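Local coordinates for autophagy protein 5 (Saccharomyces cerevisiae, PDB 2DYO) that takes part in autophagic vesicle formation and cytoplasm-to-vacuole transport, and serves as the protein to which ATG12 is conjugated, at residues Gln150-Cys155 against Gly160-Ile165; Met166-Asn171 against Ile189-Lys194; Met264-Leu269 against Gly278-Thr283. One frame throughout, in Å; residues are numbered along the deposited sequence.

Interaction 1: residues Gln150-Cys155 against Gly160-Ile165; sequences QWKQVC and GSSKAI
A tight reversal after helix 142-159 folds the short helix 163-166 back against its C-terminal end, with Cys155 and Ile165 at the centre of the packing. The thiol of Cys155 is swung toward the turn, anti to its own backbone N (chi1 -178°). There Cys155 SG lies 3.8 Å from Ala164 CB and close to the CA of Ser162. Cys155 SG also accepts a weak hydrogen bond from Ile165 N, 3.7 Å long and bent to 144°. Gly160 takes a positive phi at which a CB would be jammed against the preceding carbonyl O, consistent with glycine here. Within this alpha-helical bundle region, Ile165 is fully extended and spans two levels of the longer helix. Ile165 CG2 rests 4.0 Å from Cys155 CB. Ile165 CD1 reaches on to the peptide between Trp151 and Lys152, 3.7 Å from Lys152 N, and also meets Trp151 CB. The Trp151 indole turns into the bundle, bonding through NE1 to Phe276 O and meeting Trp147 and Phe176 edge-to-face. Lys152, the attachment residue for the ATG12 C-terminus, is unmodified here; Lys152 CG brushes Ser162 CB at 4.3 Å.

Interaction 2: residues Met166-Asn171 against Ile189-Lys194; sequences MSLSVN and IEISNK
Leu168 meets Ile191 and Lys194 with bare alkyl groups: no ring or other flat group takes part, and rings stand only behind the contact, Phe176 of helix 170-182 against Ile191. Leu168 lies in the link between helices 163-166 and 170-182, and its two methyls divide the work. Leu168 CD1 goes to Ile191, meeting the CG2 branch of Ile191 at 3.8 Å. Leu168 CD2 goes to the end of the lysine chain, where it lies 4.0 Å from both CE and NZ of Lys194. The leucine's CG stands anti to its carbonyl carbon (chi1 -64°), which sends the forked end across to helix 185-195. On that helix the two partners lie three residues apart, so they fall on the same side and offer one methyl branch and one methylene chain. Leu168 and each partner cross obliquely. The backbones stay well separated, with Leu168 CA and Ile191 CA 8.7 Å apart, and the distance is spanned by side chains.

The lysine is bent at its third torsion (chi3 56°), and its amine forms a salt bridge with OE1 of Glu172, a residue in the first turn of helix 170-182 whose backbone N receives the capping hydrogen bond of Ser169 OG.

Only about 125 Å² is buried between the two segments. Leu168 remains partly exposed and Lys194 exposed, while Ile191 is buried. The chemistry is accordingly graded: methyl against methyl on the inner side, then methyl against the end of the lysine chain, and finally an ion pair at the surface, where Glu172 probably balances the lysine charge.

Interaction 3: residues Met264-Leu269 against Gly278-Thr283; sequences MLLYDL and GFLYIT
Leu269 and Leu280 form the first shell, one from helix 266-273 and the other from strand 280-286, and their side chains meet at about a right angle. Leu280 CD2 presses on the branch point of Leu269, 3.8 Å from its CG, and also lies 3.9 Å from Leu269 CD2. The other methyl, Leu280 CD1, lies 4.1 Å from Leu269 CG and passes 4.0 Å from Leu269 O, so both methyls of Leu280 come up to the same branch point. With its CG anti to the backbone N (chi1 168°), Leu280 extends from the sheet toward the helix. Leu266, one turn earlier, adds a looser touch, Leu266 CD1 to Leu280 CD2 at 4.2 Å, while Leu269 CD2 reaches Ile282 CG2 at 4.4 Å. With an alanine in place of Leu280, both methyls that meet Leu269 are gone, and the gap beneath the helix would probably let Leu266 and Leu269 shift or turn.

Farther out, neighbouring strands close the core. Cys255 touches both Leu269 and Leu280, Leu205 packs on Leu280, and Val253 and Ile207 pack on Ile282. Backbone hydrogen bonds to Pro204 and Ile206 fix Leu280 in the sheet, and Gly278 O accepts from Tyr270 OH, tying the approach to the strand to the helix itself.

All four touching residues are buried. They lie in the UblB domain, whose five-stranded mixed sheet has the order 2-1-5-3-4 of the ubiquitin-like beta-grasp fold; here the helix between the fourth and fifth strands packs on the fifth, which lies centrally in the sheet.

In the fold
Interactions 1 and 2 belong to the alpha-helical bundle region and touch each other, Trp151 meeting Ser192 and Lys152 meeting Met166; interaction 3 lies in the UblB domain. Both bundle contacts are partly buried, and they mix apolar packing with polar elements: a weak bond to sulfur in interaction 1, and a lysine whose charge is paired nearby in interaction 2. Interaction 3 is a true core contact, built almost entirely of aliphatic branches. The bundle and the UblB domain are nevertheless joined directly, because the face of helix 142-159 that carries Trp151 and Val154 packs on Gly278 and Phe279. Interactions 2 and 3 do not touch, their nearest atoms being about 7 Å apart.

Interaction 1: residues Gln150-Cys155 against Gly160-Ile165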
# COMPACT_ATOMS: atom_id res chain seq x y z
N GLN A 150 2.24 -12.08 -5.10
CA GLN A 150 1.48 -11.81 -3.88
C GLN A 150 0.11 -12.47 -4.05
O GLN A 150 -0.38 -13.16 -3.16
CB GLN A 150 1.27 -10.30 -3.68
CG GLN A 150 2.47 -9.52 -3.14
CD GLN A 150 2.88 -9.97 -1.75
OE1 GLN A 150 3.56 -10.98 -1.59
NE2 GLN A 150 2.45 -9.22 -0.74
N TRP A 151 -0.51 -12.25 -5.21
CA TRP A 151 -1.82 -12.82 -5.46
C TRP A 151 -1.82 -14.34 -5.56
O TRP A 151 -2.81 -14.98 -5.26
CB TRP A 151 -2.46 -12.21 -6.71
CG TRP A 151 -3.22 -10.95 -6.40
CD1 TRP A 151 -2.78 -9.67 -6.57
CD2 TRP A 151 -4.52 -10.87 -5.82
NE1 TRP A 151 -3.74 -8.78 -6.12
CE2 TRP A 151 -4.81 -9.49 -5.66
CE3 TRP A 151 -5.48 -11.82 -5.42
CZ2 TRP A 151 -6.02 -9.05 -5.11
CZ3 TRP A 151 -6.68 -11.37 -4.88
CH2 TRP A 151 -6.94 -10.00 -4.73
N LYS A 152 -0.70 -14.91 -6.00
CA LYS A 152 -0.61 -16.36 -6.10
C LYS A 152 -0.66 -16.95 -4.69
O LYS A 152 -1.32 -17.96 -4.44
CB LYS A 152 0.68 -16.76 -6.81
CG LYS A 152 0.76 -18.22 -7.19
CD LYS A 152 2.08 -18.56 -7.90
CE LYS A 152 2.19 -20.05 -8.18
NZ LYS A 152 3.49 -20.39 -8.82
N GLN A 153 0.04 -16.31 -3.75
CA GLN A 153 0.04 -16.78 -2.37
C GLN A 153 -1.38 -16.62 -1.80
O GLN A 153 -1.90 -17.50 -1.11
CB GLN A 153 1.00 -15.96 -1.51
CG GLN A 153 2.46 -16.05 -1.89
CD GLN A 153 3.31 -15.04 -1.13
OE1 GLN A 153 3.44 -15.11 0.10
NE2 GLN A 153 3.89 -14.08 -1.86
N VAL A 154 -1.98 -15.47 -2.08
CA VAL A 154 -3.33 -15.17 -1.60
C VAL A 154 -4.32 -16.23 -2.09
O VAL A 154 -5.10 -16.75 -1.31
CB VAL A 154 -3.79 -13.76 -2.06
CG1 VAL A 154 -5.27 -13.58 -1.79
CG2 VAL A 154 -2.99 -12.70 -1.31
N CYS A 155 -4.27 -16.55 -3.38
CA CYS A 155 -5.17 -17.56 -3.94
C CYS A 155 -5.05 -18.86 -3.15
O CYS A 155 -6.05 -19.47 -2.75
CB CYS A 155 -4.84 -17.80 -5.41
SG CYS A 155 -5.91 -18.99 -6.27
N GLY A 160 -6.92 -22.80 -0.79
CA GLY A 160 -6.28 -24.05 -0.46
C GLY A 160 -5.41 -24.50 -1.62
O GLY A 160 -4.60 -25.43 -1.48
N SER A 161 -5.57 -23.85 -2.77
CA SER A 161 -4.78 -24.15 -3.96
C SER A 161 -4.66 -22.88 -4.79
O SER A 161 -5.42 -21.93 -4.60
CB SER A 161 -5.45 -25.25 -4.80
OG SER A 161 -6.52 -24.72 -5.56
N SER A 162 -3.70 -22.87 -5.71
CA SER A 162 -3.49 -21.71 -6.56
C SER A 162 -4.09 -21.94 -7.94
O SER A 162 -3.75 -21.23 -8.90
CB SER A 162 -1.99 -21.43 -6.69
OG SER A 162 -1.33 -22.54 -7.28
N LYS A 163 -4.99 -22.90 -8.05
CA LYS A 163 -5.61 -23.23 -9.33
C LYS A 163 -6.36 -22.08 -10.00
O LYS A 163 -6.22 -21.87 -11.21
CB LYS A 163 -6.54 -24.43 -9.16
CG LYS A 163 -7.16 -24.89 -10.47
CD LYS A 163 -7.72 -26.29 -10.36
CE LYS A 163 -8.18 -26.80 -11.73
NZ LYS A 163 -8.65 -28.21 -11.67
N ALA A 164 -7.16 -21.35 -9.23
CA ALA A 164 -7.94 -20.25 -9.78
C ALA A 164 -7.11 -19.20 -10.51
O ALA A 164 -7.49 -18.74 -11.59
CB ALA A 164 -8.75 -19.59 -8.68
N ILE A 165 -5.98 -18.81 -9.93
CA ILE A 165 -5.15 -17.79 -10.55
C ILE A 165 -4.30 -18.32 -11.70
O ILE A 165 -4.03 -17.61 -12.66
CB ILE A 165 -4.22 -17.09 -9.50
CG1 ILE A 165 -3.57 -15.86 -10.12
CG2 ILE A 165 -3.17 -18.06 -8.99
CD1 ILE A 165 -2.66 -15.10 -9.16

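Interaction 2: residues Met166-Asn171 against Ile189-Lys194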
# COMPACT_ATOMS: atom_id res chain seq x y z
N MET A 166 -3.90 -19.59 -11.61
CA MET A 166 -3.09 -20.20 -12.67
C MET A 166 -3.92 -20.46 -13.92
O MET A 166 -3.38 -20.65 -15.01
CB MET A 166 -2.48 -21.50 -12.17
CG MET A 166 -1.52 -21.33 -11.01
SD MET A 166 -0.04 -20.40 -11.43
CE MET A 166 -0.48 -18.74 -10.98
N SER A 167 -5.24 -20.45 -13.76
CA SER A 167 -6.15 -20.70 -14.87
C SER A 167 -6.50 -19.46 -15.68
O SER A 167 -7.16 -19.55 -16.71
CB SER A 167 -7.44 -21.36 -14.36
OG SER A 167 -7.15 -22.62 -13.80
N LEU A 168 -6.07 -18.29 -15.20
CA LEU A 168 -6.34 -17.06 -15.93
C LEU A 168 -5.50 -17.10 -17.21
O LEU A 168 -4.44 -17.72 -17.23
CB LEU A 168 -5.92 -15.84 -15.11
CG LEU A 168 -6.63 -15.56 -13.78
CD1 LEU A 168 -5.99 -14.33 -13.13
CD2 LEU A 168 -8.11 -15.33 -14.02
N SER A 169 -5.97 -16.46 -18.27
CA SER A 169 -5.19 -16.43 -19.51
C SER A 169 -4.04 -15.47 -19.23
O SER A 169 -4.12 -14.64 -18.33
CB SER A 169 -6.02 -15.91 -20.68
OG SER A 169 -6.28 -14.52 -20.58
N VAL A 170 -2.96 -15.60 -20.00
CA VAL A 170 -1.82 -14.72 -19.82
C VAL A 170 -2.27 -13.27 -19.88
O VAL A 170 -1.94 -12.47 -19.00
CB VAL A 170 -0.74 -14.98 -20.89
CG1 VAL A 170 0.35 -13.92 -20.81
CG2 VAL A 170 -0.14 -16.37 -20.68
N ASN A 171 -3.06 -12.93 -20.90
CA ASN A 171 -3.55 -11.55 -21.05
C ASN A 171 -4.50 -11.12 -19.93
O ASN A 171 -4.62 -9.93 -19.63
CB ASN A 171 -4.24 -11.37 -22.40
CG ASN A 171 -3.28 -11.50 -23.57
OD1 ASN A 171 -2.07 -11.43 -23.40
ND2 ASN A 171 -3.83 -11.69 -24.77
N ILE A 189 -11.83 -5.33 -10.12
CA ILE A 189 -12.86 -6.08 -9.41
C ILE A 189 -13.17 -7.39 -10.14
O ILE A 189 -13.36 -8.43 -9.51
CB ILE A 189 -14.17 -5.26 -9.31
CG1 ILE A 189 -13.99 -4.12 -8.30
CG2 ILE A 189 -15.33 -6.16 -8.94
CD1 ILE A 189 -13.73 -4.59 -6.88
N GLU A 190 -13.22 -7.32 -11.46
CA GLU A 190 -13.51 -8.49 -12.27
C GLU A 190 -12.53 -9.63 -12.05
O GLU A 190 -12.93 -10.76 -11.75
CB GLU A 190 -13.52 -8.12 -13.76
CG GLU A 190 -13.98 -9.24 -14.67
CD GLU A 190 -13.97 -8.84 -16.13
OE1 GLU A 190 -12.91 -8.96 -16.78
OE2 GLU A 190 -15.03 -8.39 -16.62
N ILE A 191 -11.24 -9.34 -12.19
CA ILE A 191 -10.23 -10.37 -12.02
C ILE A 191 -10.02 -10.81 -10.57
O ILE A 191 -9.91 -12.01 -10.30
CB ILE A 191 -8.88 -9.94 -12.63
CG1 ILE A 191 -9.08 -9.54 -14.09
CG2 ILE A 191 -7.89 -11.09 -12.56
CD1 ILE A 191 -9.66 -10.64 -14.95
N SER A 192 -9.96 -9.86 -9.64
CA SER A 192 -9.74 -10.23 -8.24
C SER A 192 -10.84 -11.17 -7.74
O SER A 192 -10.57 -12.13 -7.02
CB SER A 192 -9.64 -8.98 -7.35
OG SER A 192 -10.79 -8.14 -7.45
N ASN A 193 -12.07 -10.90 -8.15
CA ASN A 193 -13.19 -11.75 -7.74
C ASN A 193 -13.07 -13.15 -8.34
O ASN A 193 -13.40 -14.14 -7.70
CB ASN A 193 -14.51 -11.10 -8.14
CG ASN A 193 -14.95 -10.03 -7.16
OD1 ASN A 193 -15.86 -9.25 -7.43
ND2 ASN A 193 -14.31 -10.00 -5.99
N LYS A 194 -12.58 -13.23 -9.58
CA LYS A 194 -12.40 -14.51 -10.26
C LYS A 194 -11.41 -15.41 -9.54
O LYS A 194 -11.57 -16.63 -9.54
CB LYS A 194 -11.90 -14.31 -11.69
CG LYS A 194 -12.90 -13.77 -12.67
CD LYS A 194 -12.39 -13.95 -14.10
CE LYS A 194 -12.05 -15.41 -14.38
NZ LYS A 194 -11.66 -15.65 -15.80

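Interaction 3: residues Met264-Leu269 against Gly278-Thr283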
# COMPACT_ATOMS: atom_id res chain seq x y z
N MET A 264 -15.40 -6.38 15.22
CA MET A 264 -15.48 -6.54 13.77
C MET A 264 -15.14 -7.97 13.36
O MET A 264 -14.17 -8.56 13.85
CB MET A 264 -14.54 -5.56 13.07
CG MET A 264 -14.26 -5.90 11.61
SD MET A 264 -14.70 -4.56 10.50
CE MET A 264 -16.21 -5.21 9.81
N LEU A 265 -15.95 -8.53 12.46
CA LEU A 265 -15.74 -9.89 11.96
C LEU A 265 -14.56 -9.91 10.98
O LEU A 265 -14.50 -9.10 10.05
CB LEU A 265 -16.99 -10.39 11.24
CG LEU A 265 -18.23 -10.64 12.11
CD1 LEU A 265 -19.45 -10.88 11.21
CD2 LEU A 265 -17.98 -11.84 13.01
N LEU A 266 -13.64 -10.85 11.18
CA LEU A 266 -12.46 -10.95 10.33
C LEU A 266 -12.79 -11.20 8.86
O LEU A 266 -12.16 -10.62 7.98
CB LEU A 266 -11.53 -12.06 10.85
CG LEU A 266 -10.16 -12.15 10.18
CD1 LEU A 266 -9.41 -10.83 10.35
CD2 LEU A 266 -9.36 -13.30 10.79
N TYR A 267 -13.77 -12.06 8.58
CA TYR A 267 -14.14 -12.31 7.19
C TYR A 267 -14.59 -11.01 6.53
O TYR A 267 -14.19 -10.71 5.41
CB TYR A 267 -15.26 -13.34 7.08
CG TYR A 267 -15.87 -13.39 5.69
CD1 TYR A 267 -15.14 -13.90 4.62
CD2 TYR A 267 -17.14 -12.88 5.44
CE1 TYR A 267 -15.66 -13.88 3.32
CE2 TYR A 267 -17.67 -12.86 4.16
CZ TYR A 267 -16.93 -13.36 3.10
OH TYR A 267 -17.45 -13.34 1.83
N ASP A 268 -15.44 -10.26 7.23
CA ASP A 268 -15.93 -8.99 6.71
C ASP A 268 -14.78 -8.03 6.46
O ASP A 268 -14.68 -7.42 5.40
CB ASP A 268 -16.90 -8.35 7.71
CG ASP A 268 -18.34 -8.68 7.41
OD1 ASP A 268 -18.81 -8.32 6.31
OD2 ASP A 268 -19.00 -9.29 8.27
N LEU A 269 -13.91 -7.90 7.46
CA LEU A 269 -12.77 -7.01 7.35
C LEU A 269 -11.94 -7.37 6.12
O LEU A 269 -11.65 -6.51 5.29
CB LEU A 269 -11.91 -7.10 8.62
CG LEU A 269 -10.77 -6.08 8.74
CD1 LEU A 269 -11.33 -4.66 8.65
CD2 LEU A 269 -10.05 -6.29 10.05
N GLY A 278 -4.08 -8.27 -2.47
CA GLY A 278 -4.78 -9.43 -1.95
C GLY A 278 -4.67 -9.68 -0.45
O GLY A 278 -5.43 -10.47 0.11
N PHE A 279 -3.73 -9.00 0.20
CA PHE A 279 -3.54 -9.17 1.64
C PHE A 279 -4.26 -8.10 2.44
O PHE A 279 -4.36 -6.94 2.02
CB PHE A 279 -2.05 -9.12 2.01
CG PHE A 279 -1.33 -10.42 1.84
CD1 PHE A 279 -0.72 -10.74 0.63
CD2 PHE A 279 -1.26 -11.33 2.89
CE1 PHE A 279 -0.04 -11.96 0.48
CE2 PHE A 279 -0.58 -12.55 2.74
CZ PHE A 279 0.03 -12.86 1.53
N LEU A 280 -4.78 -8.50 3.60
CA LEU A 280 -5.43 -7.57 4.52
C LEU A 280 -4.30 -7.14 5.44
O LEU A 280 -3.60 -7.98 6.00
CB LEU A 280 -6.51 -8.25 5.35
CG LEU A 280 -7.00 -7.39 6.52
CD1 LEU A 280 -7.73 -6.14 5.99
CD2 LEU A 280 -7.92 -8.20 7.41
N TYR A 281 -4.10 -5.83 5.59
CA TYR A 281 -3.05 -5.33 6.46
C TYR A 281 -3.62 -4.58 7.65
O TYR A 281 -4.50 -3.73 7.48
CB TYR A 281 -2.11 -4.36 5.73
CG TYR A 281 -1.24 -4.96 4.65
CD1 TYR A 281 -1.73 -5.15 3.37
CD2 TYR A 281 0.09 -5.29 4.92
CE1 TYR A 281 -0.90 -5.65 2.35
CE2 TYR A 281 0.92 -5.79 3.92
CZ TYR A 281 0.41 -5.96 2.64
OH TYR A 281 1.23 -6.42 1.64
N ILE A 282 -3.15 -4.90 8.85
CA ILE A 282 -3.60 -4.12 9.99
C ILE A 282 -2.36 -3.53 10.63
O ILE A 282 -1.28 -4.15 10.63
CB ILE A 282 -4.42 -4.95 11.01
CG1 ILE A 282 -3.63 -6.13 11.54
CG2 ILE A 282 -5.73 -5.42 10.37
CD1 ILE A 282 -4.45 -7.01 12.46
N THR A 283 -2.51 -2.31 11.12
CA THR A 283 -1.41 -1.61 11.76
C THR A 283 -1.78 -1.38 13.21
O THR A 283 -2.83 -0.81 13.51
CB THR A 283 -1.15 -0.26 11.06
OG1 THR A 283 -0.80 -0.51 9.69
CG2 THR A 283 -0.03 0.51 11.74